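Local coordinates for protein beta-galactosidase (Geobacillus stearothermophilus, PDB 4OIF) that probably hydrolyses terminal non-reducing beta-D-galactose residues of beta-D-galactosides, as an intracellular family 42 glycosidase that also binds a zinc ion, at residues T647-V653 with E671-Y677; F449-D453 with H624-V630; N46-V52 with R83-P89. All coordinates share one frame; numbering follows the deposited sequence.

In the fold
Contact 3 belongs to the TIM barrel: two neighbouring parallel strands, almost wholly buried, held by a ladder of backbone bonds with threonine and aliphatic side chains packed on the two faces of the sheet. Contacts 1 and 2 lie about 38 and 36 Å from it, centre to centre, but touch each other. Val653 and Gln651 of contact 1 pack on His624 and Val628 of contact 2, so contact 1 and the 624-630 side of contact 2 belong to one C-terminal domain. Contact 1 is an antiparallel strand pair near the surface, fringed by charged residues. Contact 2 is a buried joint between domains, relying on an aspartate carboxylate that takes a histidine and a backbone N-H, with waters filling in.

Contact 1. Residues T647-V653 with E671-Y677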
loop_
_atom_site.group_PDB
_atom_site.type_symbol
_atom_site.label_atom_id
_atom_site.label_comp_id
_atom_site.label_asym_id
_atom_site.label_seq_id
_atom_site.Cartn_x
_atom_site.Cartn_y
_atom_site.Cartn_z
ATOM N N THR A 647 34.760 -7.024 -6.518
ATOM C CA THR A 647 34.141 -7.896 -7.516
ATOM C C THR A 647 34.288 -9.338 -7.079
ATOM O O THR A 647 35.098 -9.645 -6.202
ATOM C CB THR A 647 34.770 -7.757 -8.914
ATOM O OG1 THR A 647 35.957 -8.552 -8.970
ATOM C CG2 THR A 647 35.120 -6.305 -9.231
ATOM N N GLU A 648 33.541 -10.229 -7.718
ATOM C CA GLU A 648 33.547 -11.631 -7.332
ATOM C C GLU A 648 34.507 -12.475 -8.179
ATOM O O GLU A 648 34.333 -13.691 -8.302
ATOM C CB GLU A 648 32.131 -12.213 -7.404
ATOM C CG GLU A 648 31.239 -11.844 -6.225
ATOM C CD GLU A 648 30.703 -10.423 -6.314
ATOM O OE1 GLU A 648 30.437 -9.943 -7.445
ATOM O OE2 GLU A 648 30.565 -9.782 -5.253
ATOM N N GLU A 649 35.532 -11.844 -8.744
ATOM C CA GLU A 649 36.503 -12.581 -9.549
ATOM C C GLU A 649 37.945 -12.101 -9.371
ATOM O O GLU A 649 38.213 -11.061 -8.759
ATOM C CB GLU A 649 36.111 -12.505 -11.022
ATOM C CG GLU A 649 35.977 -11.086 -11.512
ATOM C CD GLU A 649 35.311 -10.999 -12.862
ATOM O OE1 GLU A 649 35.958 -11.368 -13.868
ATOM O OE2 GLU A 649 34.139 -10.560 -12.911
ATOM N N LYS A 650 38.872 -12.889 -9.905
ATOM C CA LYS A 650 40.276 -12.541 -9.873
ATOM C C LYS A 650 40.490 -11.255 -10.646
ATOM O O LYS A 650 39.753 -10.935 -11.586
ATOM C CB LYS A 650 41.131 -13.664 -10.443
ATOM C CG LYS A 650 41.321 -14.834 -9.480
ATOM C CD LYS A 650 42.253 -15.895 -10.063
ATOM C CE LYS A 650 42.056 -17.235 -9.374
ATOM N NZ LYS A 650 42.196 -17.081 -7.904
ATOM N N GLN A 651 41.505 -10.509 -10.245
ATOM C CA GLN A 651 41.626 -9.152 -10.718
ATOM C C GLN A 651 43.083 -8.687 -10.813
ATOM O O GLN A 651 43.780 -8.575 -9.808
ATOM C CB GLN A 651 40.816 -8.254 -9.799
ATOM C CG GLN A 651 40.312 -7.038 -10.478
ATOM C CD GLN A 651 39.283 -7.320 -11.547
ATOM O OE1 GLN A 651 39.499 -6.997 -12.710
ATOM N NE2 GLN A 651 38.146 -7.891 -11.157
ATOM N N ALA A 652 43.543 -8.433 -12.034
ATOM C CA ALA A 652 44.919 -8.001 -12.259
ATOM C C ALA A 652 45.044 -6.500 -12.066
ATOM O O ALA A 652 44.284 -5.713 -12.620
ATOM C CB ALA A 652 45.397 -8.395 -13.649
ATOM N N VAL A 653 46.037 -6.113 -11.291
ATOM C CA VAL A 653 46.175 -4.748 -10.848
ATOM C C VAL A 653 47.635 -4.406 -11.129
ATOM O O VAL A 653 48.463 -5.299 -11.138
ATOM C CB VAL A 653 45.759 -4.643 -9.346
ATOM C CG1 VAL A 653 46.732 -3.840 -8.521
ATOM C CG2 VAL A 653 44.303 -4.168 -9.211
ATOM N N GLU A 671 52.709 -5.953 -11.620
ATOM C CA GLU A 671 51.398 -6.568 -11.567
ATOM C C GLU A 671 51.193 -7.368 -10.285
ATOM O O GLU A 671 52.116 -7.976 -9.755
ATOM C CB GLU A 671 51.162 -7.460 -12.785
ATOM C CG GLU A 671 49.683 -7.644 -13.098
ATOM C CD GLU A 671 49.425 -8.703 -14.151
ATOM O OE1 GLU A 671 49.148 -8.334 -15.314
ATOM O OE2 GLU A 671 49.487 -9.907 -13.812
ATOM N N ILE A 672 49.958 -7.333 -9.798
ATOM C CA ILE A 672 49.517 -8.049 -8.614
ATOM C C ILE A 672 48.168 -8.669 -8.926
ATOM O O ILE A 672 47.302 -7.995 -9.473
ATOM C CB ILE A 672 49.376 -7.115 -7.406
ATOM C CG1 ILE A 672 50.736 -6.537 -7.014
ATOM C CG2 ILE A 672 48.705 -7.837 -6.243
ATOM C CD1 ILE A 672 51.770 -7.584 -6.689
ATOM N N MET A 673 47.982 -9.945 -8.600
ATOM C CA MET A 673 46.658 -10.552 -8.717
ATOM C C MET A 673 45.893 -10.423 -7.408
ATOM O O MET A 673 46.446 -10.620 -6.331
ATOM C CB MET A 673 46.748 -12.025 -9.117
ATOM C CG MET A 673 47.177 -12.279 -10.562
ATOM S SD MET A 673 46.181 -11.448 -11.828
ATOM C CE MET A 673 44.527 -11.972 -11.388
ATOM N N LEU A 674 44.618 -10.075 -7.510
ATOM C CA LEU A 674 43.742 -9.997 -6.350
ATOM C C LEU A 674 42.692 -11.087 -6.461
ATOM O O LEU A 674 41.990 -11.179 -7.470
ATOM C CB LEU A 674 43.078 -8.618 -6.259
ATOM C CG LEU A 674 44.008 -7.393 -6.174
ATOM C CD1 LEU A 674 43.229 -6.088 -6.286
ATOM C CD2 LEU A 674 44.778 -7.409 -4.882
ATOM N N ASP A 675 42.597 -11.935 -5.442
ATOM C CA ASP A 675 41.485 -12.874 -5.372
ATOM C C ASP A 675 40.223 -12.087 -5.092
ATOM O O ASP A 675 40.291 -10.904 -4.723
ATOM C CB ASP A 675 41.705 -13.930 -4.285
ATOM C CG ASP A 675 42.978 -14.727 -4.495
ATOM O OD1 ASP A 675 43.183 -15.253 -5.614
ATOM O OD2 ASP A 675 43.776 -14.816 -3.541
ATOM N N LYS A 676 39.076 -12.740 -5.257
ATOM C CA LYS A 676 37.791 -12.152 -4.886
ATOM C C LYS A 676 37.865 -11.486 -3.505
ATOM O O LYS A 676 38.362 -12.076 -2.531
ATOM C CB LYS A 676 36.688 -13.220 -4.898
ATOM C CG LYS A 676 35.300 -12.691 -4.552
ATOM C CD LYS A 676 34.451 -13.726 -3.834
ATOM C CE LYS A 676 34.248 -14.967 -4.666
ATOM N NZ LYS A 676 33.656 -16.078 -3.874
ATOM N N TYR A 677 37.412 -10.236 -3.458
ATOM C CA TYR A 677 37.258 -9.467 -2.217
ATOM C C TYR A 677 38.581 -9.160 -1.526
ATOM O O TYR A 677 38.597 -8.649 -0.405
ATOM C CB TYR A 677 36.333 -10.194 -1.234
ATOM C CG TYR A 677 34.905 -10.318 -1.711
ATOM C CD1 TYR A 677 34.414 -9.506 -2.728
ATOM C CD2 TYR A 677 34.049 -11.243 -1.142
ATOM C CE1 TYR A 677 33.106 -9.622 -3.165
ATOM C CE2 TYR A 677 32.746 -11.368 -1.566
ATOM C CZ TYR A 677 32.274 -10.562 -2.576
ATOM O OH TYR A 677 30.964 -10.702 -2.986
#
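Tyr677 donates its hydroxyl to Glu648, and the OH–OE2 distance is modelled very short at 2.5 Å, so its exact length is doubtful. The carboxylate oxygen arrives at the edge of the ring, near its plane, yet the carboxylate and ring planes stand 85° apart. Glu648 gets there by a bend at its second torsion (chi2 77°), which turns the acid along the segment toward the tyrosine. The same OE2 also bonds Thr296 OG1. The one ion pair across the contact is weaker: Lys650 and Asp675 run side by side in the same direction, with a salt bridge of 3.1 Å from NZ to OD1.

Next along the strands comes the antiparallel ladder. Val653 and Ile672 form a hydrogen-bonded pair with both N–O distances 2.9 Å, and Leu674 N reaches Gln651 O at 2.9 Å; the return bond from Gln651 N to Leu674 O is weak, its angle at hydrogen only 127°. Beyond the strands, Asn645 ND2 bonds both Glu649 O and Asp675 O and so ties the two segments together.

Packing differs on the two faces. On one, Met673 curls back over the neighbouring strand, bent at chi2 and chi3, so that SD lies 3.6 Å from Ala652 CB and CE lies 3.5 Å from Gln651 N. On the other, Val653 CG2 meets Leu674 CD1 at 3.7 Å, with Val628 and Ile643 of adjoining strands close by. Tyr677 also rests on Met341 and Leu344 of helix 341-351.

The chemistry is thus graded: backbone bonds and aliphatic groups hold the strand pair of the C-terminal domain, one weak salt bridge lies on its exposed side, and the tyrosine–glutamate pair, with Thr296 and helix 341-351, joins that end to the TIM-barrel domain.

Contact 2. Residues F449-D453 with H624-V630; sequences FWERD and HEKGVSV. With GOL (glycerol), chain I.
Asp453 reaches across to Val630 and His624 just after helix 438-451 ends in a Schellman motif. Its CB already lies 3.1 Å from Val630 O, and CG sits 3.5 Å from Val630 CB. The carboxylate then divides its work. OD1 takes Val630 N at 2.8 Å, a bond from above the carboxylate plane, 69° out of it; a water that also reaches Trp450 O and Ser629 OG bonds OD1 as well. OD2 offers its syn lone pair to His624 NE2 at 2.6 Å, in the imidazole plane, although carboxylate and ring are turned 50° against each other.

The histidine is fixed from its far side as well: ND1 donates to Glu625 O at 2.8 Å, while Val628 CG1 covers one ring face and C1 of a glycerol, probably from the crystallisation liquor, the other. That glycerol also accepts a bond from Arg452 NH1.

Trp450 lays its six-membered ring near Ser629, CZ2 to CB 3.6 Å, and another water links Trp450 NE1 to Ser629 OG. A third donates to Trp450 O and Val628 O. Farther out, Glu451 OE1 is 4.2 Å from Lys626 NZ, but its salt bridge is with Arg604.

Both ring nitrogens of His624 act as donors, which would favour a protonated imidazole opposite the acid; this ion pair, with its acid buried, would then help join the trimerisation domain to the C-terminal domain.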
loop_
_atom_site.group_PDB
_atom_site.type_symbol
_atom_site.label_atom_id
_atom_site.label_comp_id
_atom_site.label_asym_id
_atom_site.label_seq_id
_atom_site.Cartn_x
_atom_site.Cartn_y
_atom_site.Cartn_z
ATOM N N PHE A 449 34.475 9.723 -10.608
ATOM C CA PHE A 449 35.621 10.009 -9.740
ATOM C C PHE A 449 35.981 8.779 -8.911
ATOM O O PHE A 449 37.156 8.471 -8.718
ATOM C CB PHE A 449 35.320 11.233 -8.867
ATOM C CG PHE A 449 35.142 12.489 -9.677
ATOM C CD1 PHE A 449 36.228 13.306 -9.960
ATOM C CD2 PHE A 449 33.908 12.805 -10.235
ATOM C CE1 PHE A 449 36.084 14.437 -10.747
ATOM C CE2 PHE A 449 33.750 13.935 -11.022
ATOM C CZ PHE A 449 34.839 14.753 -11.278
ATOM N N TRP A 450 34.962 8.053 -8.468
ATOM C CA TRP A 450 35.168 6.791 -7.778
ATOM C C TRP A 450 35.853 5.803 -8.716
ATOM O O TRP A 450 36.794 5.125 -8.323
ATOM C CB TRP A 450 33.832 6.221 -7.272
ATOM C CG TRP A 450 33.974 5.070 -6.302
ATOM C CD1 TRP A 450 34.300 5.145 -4.973
ATOM C CD2 TRP A 450 33.785 3.680 -6.588
ATOM N NE1 TRP A 450 34.331 3.886 -4.416
ATOM C CE2 TRP A 450 34.014 2.970 -5.387
ATOM C CE3 TRP A 450 33.450 2.965 -7.745
ATOM C CZ2 TRP A 450 33.922 1.577 -5.314
ATOM C CZ3 TRP A 450 33.354 1.590 -7.670
ATOM C CH2 TRP A 450 33.593 0.907 -6.462
ATOM N N GLU A 451 35.383 5.743 -9.961
ATOM C CA GLU A 451 35.923 4.809 -10.945
ATOM C C GLU A 451 37.378 5.145 -11.305
ATOM O O GLU A 451 38.104 4.295 -11.812
ATOM C CB GLU A 451 35.035 4.780 -12.206
ATOM C CG GLU A 451 33.711 4.037 -12.018
ATOM C CD GLU A 451 32.821 4.016 -13.255
ATOM O OE1 GLU A 451 33.225 4.579 -14.284
ATOM O OE2 GLU A 451 31.704 3.445 -13.198
ATOM N N ARG A 452 37.796 6.373 -11.016
ATOM C CA ARG A 452 39.151 6.826 -11.287
ATOM C C ARG A 452 39.991 6.981 -10.016
ATOM O O ARG A 452 41.148 7.400 -10.078
ATOM C CB ARG A 452 39.116 8.159 -12.027
ATOM C CG ARG A 452 38.627 8.066 -13.448
ATOM C CD ARG A 452 39.727 7.602 -14.364
ATOM N NE ARG A 452 39.330 7.751 -15.755
ATOM C CZ ARG A 452 39.221 6.743 -16.612
ATOM N NH1 ARG A 452 39.492 5.505 -16.218
ATOM N NH2 ARG A 452 38.845 6.978 -17.864
ATOM N N ASP A 453 39.401 6.679 -8.868
ATOM C CA ASP A 453 40.129 6.714 -7.606
ATOM C C ASP A 453 40.563 8.139 -7.301
ATOM O O ASP A 453 41.602 8.381 -6.690
ATOM C CB ASP A 453 41.332 5.768 -7.660
ATOM C CG ASP A 453 40.942 4.377 -8.111
ATOM O OD1 ASP A 453 39.898 3.879 -7.642
ATOM O OD2 ASP A 453 41.650 3.792 -8.954
ATOM N N HIS A 624 43.808 -0.814 -13.191
ATOM C CA HIS A 624 42.845 -1.849 -12.819
ATOM C C HIS A 624 41.554 -1.770 -13.646
ATOM O O HIS A 624 41.282 -0.770 -14.307
ATOM C CB HIS A 624 42.507 -1.747 -11.320
ATOM C CG HIS A 624 41.844 -0.461 -10.934
ATOM N ND1 HIS A 624 40.532 -0.172 -11.248
ATOM C CD2 HIS A 624 42.319 0.621 -10.273
ATOM C CE1 HIS A 624 40.227 1.030 -10.794
ATOM N NE2 HIS A 624 41.292 1.528 -10.188
ATOM N N GLU A 625 40.767 -2.840 -13.586
ATOM C CA GLU A 625 39.440 -2.889 -14.192
ATOM C C GLU A 625 38.384 -2.323 -13.256
ATOM O O GLU A 625 38.650 -2.084 -12.068
ATOM C CB GLU A 625 39.075 -4.329 -14.561
ATOM C CG GLU A 625 40.073 -4.988 -15.493
ATOM C CD GLU A 625 40.207 -4.254 -16.820
ATOM O OE1 GLU A 625 39.233 -3.606 -17.250
ATOM O OE2 GLU A 625 41.291 -4.310 -17.429
ATOM N N LYS A 626 37.185 -2.122 -13.797
ATOM C CA LYS A 626 36.054 -1.621 -13.021
ATOM C C LYS A 626 35.717 -2.525 -11.838
ATOM O O LYS A 626 35.691 -3.746 -11.967
ATOM C CB LYS A 626 34.832 -1.456 -13.926
ATOM C CG LYS A 626 34.906 -0.220 -14.800
ATOM C CD LYS A 626 33.671 -0.045 -15.648
ATOM C CE LYS A 626 33.719 1.299 -16.344
ATOM N NZ LYS A 626 35.131 1.677 -16.638
ATOM N N GLY A 627 35.469 -1.922 -10.680
ATOM C CA GLY A 627 35.085 -2.686 -9.506
ATOM C C GLY A 627 36.251 -2.864 -8.559
ATOM O O GLY A 627 36.125 -3.449 -7.477
ATOM N N VAL A 628 37.410 -2.385 -8.990
ATOM C CA VAL A 628 38.539 -2.258 -8.092
ATOM C C VAL A 628 38.624 -0.817 -7.667
ATOM O O VAL A 628 38.761 0.064 -8.503
ATOM C CB VAL A 628 39.859 -2.668 -8.738
ATOM C CG1 VAL A 628 41.029 -2.312 -7.828
ATOM C CG2 VAL A 628 39.840 -4.125 -9.030
ATOM N N SER A 629 38.535 -0.585 -6.366
ATOM C CA SER A 629 38.569 0.754 -5.822
ATOM C C SER A 629 39.921 1.001 -5.190
ATOM O O SER A 629 40.399 0.197 -4.398
ATOM C CB SER A 629 37.439 0.943 -4.798
ATOM O OG SER A 629 37.510 2.217 -4.185
ATOM N N VAL A 630 40.549 2.109 -5.543
ATOM C CA VAL A 630 41.792 2.477 -4.892
ATOM C C VAL A 630 41.560 3.779 -4.155
ATOM O O VAL A 630 41.142 4.761 -4.758
ATOM C CB VAL A 630 42.963 2.620 -5.898
ATOM C CG1 VAL A 630 44.216 3.090 -5.181
ATOM C CG2 VAL A 630 43.219 1.292 -6.622
HETATM C C1 GOL I . 42.569 2.879 -12.759
HETATM O O1 GOL I . 43.337 4.041 -12.575
HETATM C C2 GOL I . 41.421 3.182 -13.701
HETATM O O2 GOL I . 41.212 4.579 -13.706
HETATM C C3 GOL I . 41.892 2.694 -15.065
HETATM O O3 GOL I . 43.059 1.909 -14.894
HETATM O O HOH W 1 35.795 3.077 -1.896
HETATM O O HOH W 2 36.942 2.315 -9.140
HETATM O O HOH W 3 37.984 4.428 -5.862
#

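Contact 3. Residues N46-V52 with R83-P89; sequences NTFTVGV and RVILATP
Thr47, Thr49 and Ile85 pack together on one face of these parallel strands. Thr47 CG2 touches Ile85 CD1 at 3.7 Å, and Thr49 OG1 comes within 3.6 Å of Ile85 CB. In Thr47 a chi1 of -56° puts OG1 beside the backbone N and CG2 anti to it, which turns the methyl to the isoleucine and leaves OG1 to donate to Asn46 OD1 at 2.6 Å. With an alanine here, Asn46 OD1 would lose one of its two donors, the other being His17 N, and a gap would probably open beside Ile85 CD1. Behind, Val50 CG2 meets Val84 CG1 at 4.1 Å.

The backbone ladder sets their register. Val50 is held to the one neighbouring strand by its N, 2.9 Å from Ile85 O, and by its O, which receives Ala87 N at 2.9 Å with an angle of 168°. Phe48 likewise bonds Arg83 O and Ile85 N.

Past the last ladder bond, waters bridge the carbonyls: one joins Gly51 O and Ala87 O, another Val52 O and Thr88 O. Val52 CG2 packs 3.6 Å from Ala87 CB, and the nearest side-chain atoms of Val52 and Asn157, a residue predicted to bind substrate, are about 3 Å apart.

As successive barrel strands, the two are joined through helix 68-79 in a beta-alpha-beta crossover. Strand 16-21 pairs with 47-50, strand 150-154 adjoins 83-87, and helix 127-144 packs on Leu86 and Pro89.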
loop_
_atom_site.group_PDB
_atom_site.type_symbol
_atom_site.label_atom_id
_atom_site.label_comp_id
_atom_site.label_asym_id
_atom_site.label_seq_id
_atom_site.Cartn_x
_atom_site.Cartn_y
_atom_site.Cartn_z
ATOM N N ASN A 46 39.195 -4.116 21.227
ATOM C CA ASN A 46 39.768 -3.289 22.283
ATOM C C ASN A 46 38.844 -2.179 22.793
ATOM O O ASN A 46 39.086 -1.578 23.842
ATOM C CB ASN A 46 41.078 -2.668 21.781
ATOM C CG ASN A 46 40.919 -1.976 20.433
ATOM O OD1 ASN A 46 40.009 -1.173 20.235
ATOM N ND2 ASN A 46 41.803 -2.295 19.495
ATOM N N THR A 47 37.793 -1.891 22.042
ATOM C CA THR A 47 36.950 -0.752 22.366
ATOM C C THR A 47 35.485 -1.155 22.369
ATOM O O THR A 47 35.004 -1.798 21.431
ATOM C CB THR A 47 37.182 0.398 21.380
ATOM O OG1 THR A 47 38.575 0.730 21.383
ATOM C CG2 THR A 47 36.368 1.629 21.782
ATOM N N PHE A 48 34.781 -0.797 23.442
ATOM C CA PHE A 48 33.391 -1.225 23.571
ATOM C C PHE A 48 32.467 -0.103 24.040
ATOM O O PHE A 48 32.755 0.601 25.009
ATOM C CB PHE A 48 33.308 -2.435 24.510
ATOM C CG PHE A 48 34.221 -3.552 24.099
ATOM C CD1 PHE A 48 33.837 -4.455 23.124
ATOM C CD2 PHE A 48 35.490 -3.663 24.648
ATOM C CE1 PHE A 48 34.692 -5.460 22.725
ATOM C CE2 PHE A 48 36.351 -4.670 24.250
ATOM C CZ PHE A 48 35.955 -5.566 23.289
ATOM N N THR A 49 31.364 0.050 23.320
ATOM C CA THR A 49 30.353 1.034 23.630
ATOM C C THR A 49 29.353 0.474 24.627
ATOM O O THR A 49 28.557 -0.407 24.290
ATOM C CB THR A 49 29.619 1.474 22.373
ATOM O OG1 THR A 49 30.572 1.955 21.422
ATOM C CG2 THR A 49 28.632 2.567 22.698
ATOM N N VAL A 50 29.400 0.985 25.855
ATOM C CA VAL A 50 28.610 0.418 26.938
ATOM C C VAL A 50 27.534 1.389 27.422
ATOM O O VAL A 50 27.721 2.612 27.400
ATOM C CB VAL A 50 29.529 -0.009 28.108
ATOM C CG1 VAL A 50 28.731 -0.657 29.240
ATOM C CG2 VAL A 50 30.573 -0.983 27.590
ATOM N N GLY A 51 26.392 0.829 27.810
ATOM C CA GLY A 51 25.320 1.590 28.423
ATOM C C GLY A 51 24.287 2.240 27.517
ATOM O O GLY A 51 23.496 3.050 28.001
ATOM N N VAL A 52 24.266 1.894 26.227
ATOM C CA VAL A 52 23.404 2.605 25.270
ATOM C C VAL A 52 21.921 2.486 25.651
ATOM O O VAL A 52 21.159 3.451 25.560
ATOM C CB VAL A 52 23.612 2.106 23.820
ATOM C CG1 VAL A 52 22.779 2.925 22.852
ATOM C CG2 VAL A 52 25.069 2.208 23.433
ATOM N N ARG A 83 39.263 -0.313 26.033
ATOM C CA ARG A 83 38.712 0.997 26.360
ATOM C C ARG A 83 37.184 0.970 26.299
ATOM O O ARG A 83 36.573 0.111 25.647
ATOM C CB ARG A 83 39.257 2.090 25.424
ATOM C CG ARG A 83 40.788 2.143 25.257
ATOM C CD ARG A 83 41.550 2.461 26.537
ATOM N NE ARG A 83 41.327 3.834 26.953
ATOM C CZ ARG A 83 42.082 4.863 26.576
ATOM N NH1 ARG A 83 43.122 4.664 25.771
ATOM N NH2 ARG A 83 41.794 6.090 27.005
ATOM N N VAL A 84 36.572 1.919 26.994
ATOM C CA VAL A 84 35.127 2.052 26.977
ATOM C C VAL A 84 34.683 3.360 26.327
ATOM O O VAL A 84 35.148 4.436 26.702
ATOM C CB VAL A 84 34.536 1.989 28.391
ATOM C CG1 VAL A 84 33.012 2.198 28.328
ATOM C CG2 VAL A 84 34.906 0.669 29.068
ATOM N N ILE A 85 33.816 3.247 25.323
ATOM C CA ILE A 85 32.990 4.357 24.863
ATOM C C ILE A 85 31.717 4.333 25.703
ATOM O O ILE A 85 30.880 3.441 25.540
ATOM C CB ILE A 85 32.642 4.249 23.362
ATOM C CG1 ILE A 85 33.907 4.337 22.512
ATOM C CG2 ILE A 85 31.659 5.346 22.942
ATOM C CD1 ILE A 85 33.668 4.007 21.052
ATOM N N LEU A 86 31.580 5.281 26.624
ATOM C CA LEU A 86 30.428 5.285 27.512
ATOM C C LEU A 86 29.295 6.060 26.870
ATOM O O LEU A 86 29.463 7.203 26.451
ATOM C CB LEU A 86 30.780 5.884 28.875
ATOM C CG LEU A 86 29.688 5.798 29.948
ATOM C CD1 LEU A 86 29.165 4.386 30.073
ATOM C CD2 LEU A 86 30.204 6.275 31.288
ATOM N N ALA A 87 28.141 5.420 26.780
ATOM C CA ALA A 87 26.977 6.064 26.212
ATOM C C ALA A 87 26.070 6.596 27.302
ATOM O O ALA A 87 25.986 6.011 28.388
ATOM C CB ALA A 87 26.210 5.095 25.327
ATOM N N THR A 88 25.392 7.705 27.010
ATOM C CA THR A 88 24.273 8.132 27.837
ATOM C C THR A 88 23.016 7.370 27.399
ATOM O O THR A 88 22.859 7.042 26.228
ATOM C CB THR A 88 24.050 9.628 27.752
ATOM O OG1 THR A 88 23.587 9.973 26.440
ATOM C CG2 THR A 88 25.363 10.357 28.053
ATOM N N PRO A 89 22.125 7.072 28.349
ATOM C CA PRO A 89 21.071 6.098 28.066
ATOM C C PRO A 89 19.756 6.681 27.558
ATOM O O PRO A 89 18.763 5.948 27.549
ATOM C CB PRO A 89 20.857 5.438 29.433
ATOM C CG PRO A 89 21.097 6.555 30.397
ATOM C CD PRO A 89 22.191 7.411 29.783
HETATM O O HOH W 4 24.424 4.824 30.235
HETATM O O HOH W 5 20.986 5.938 24.772
#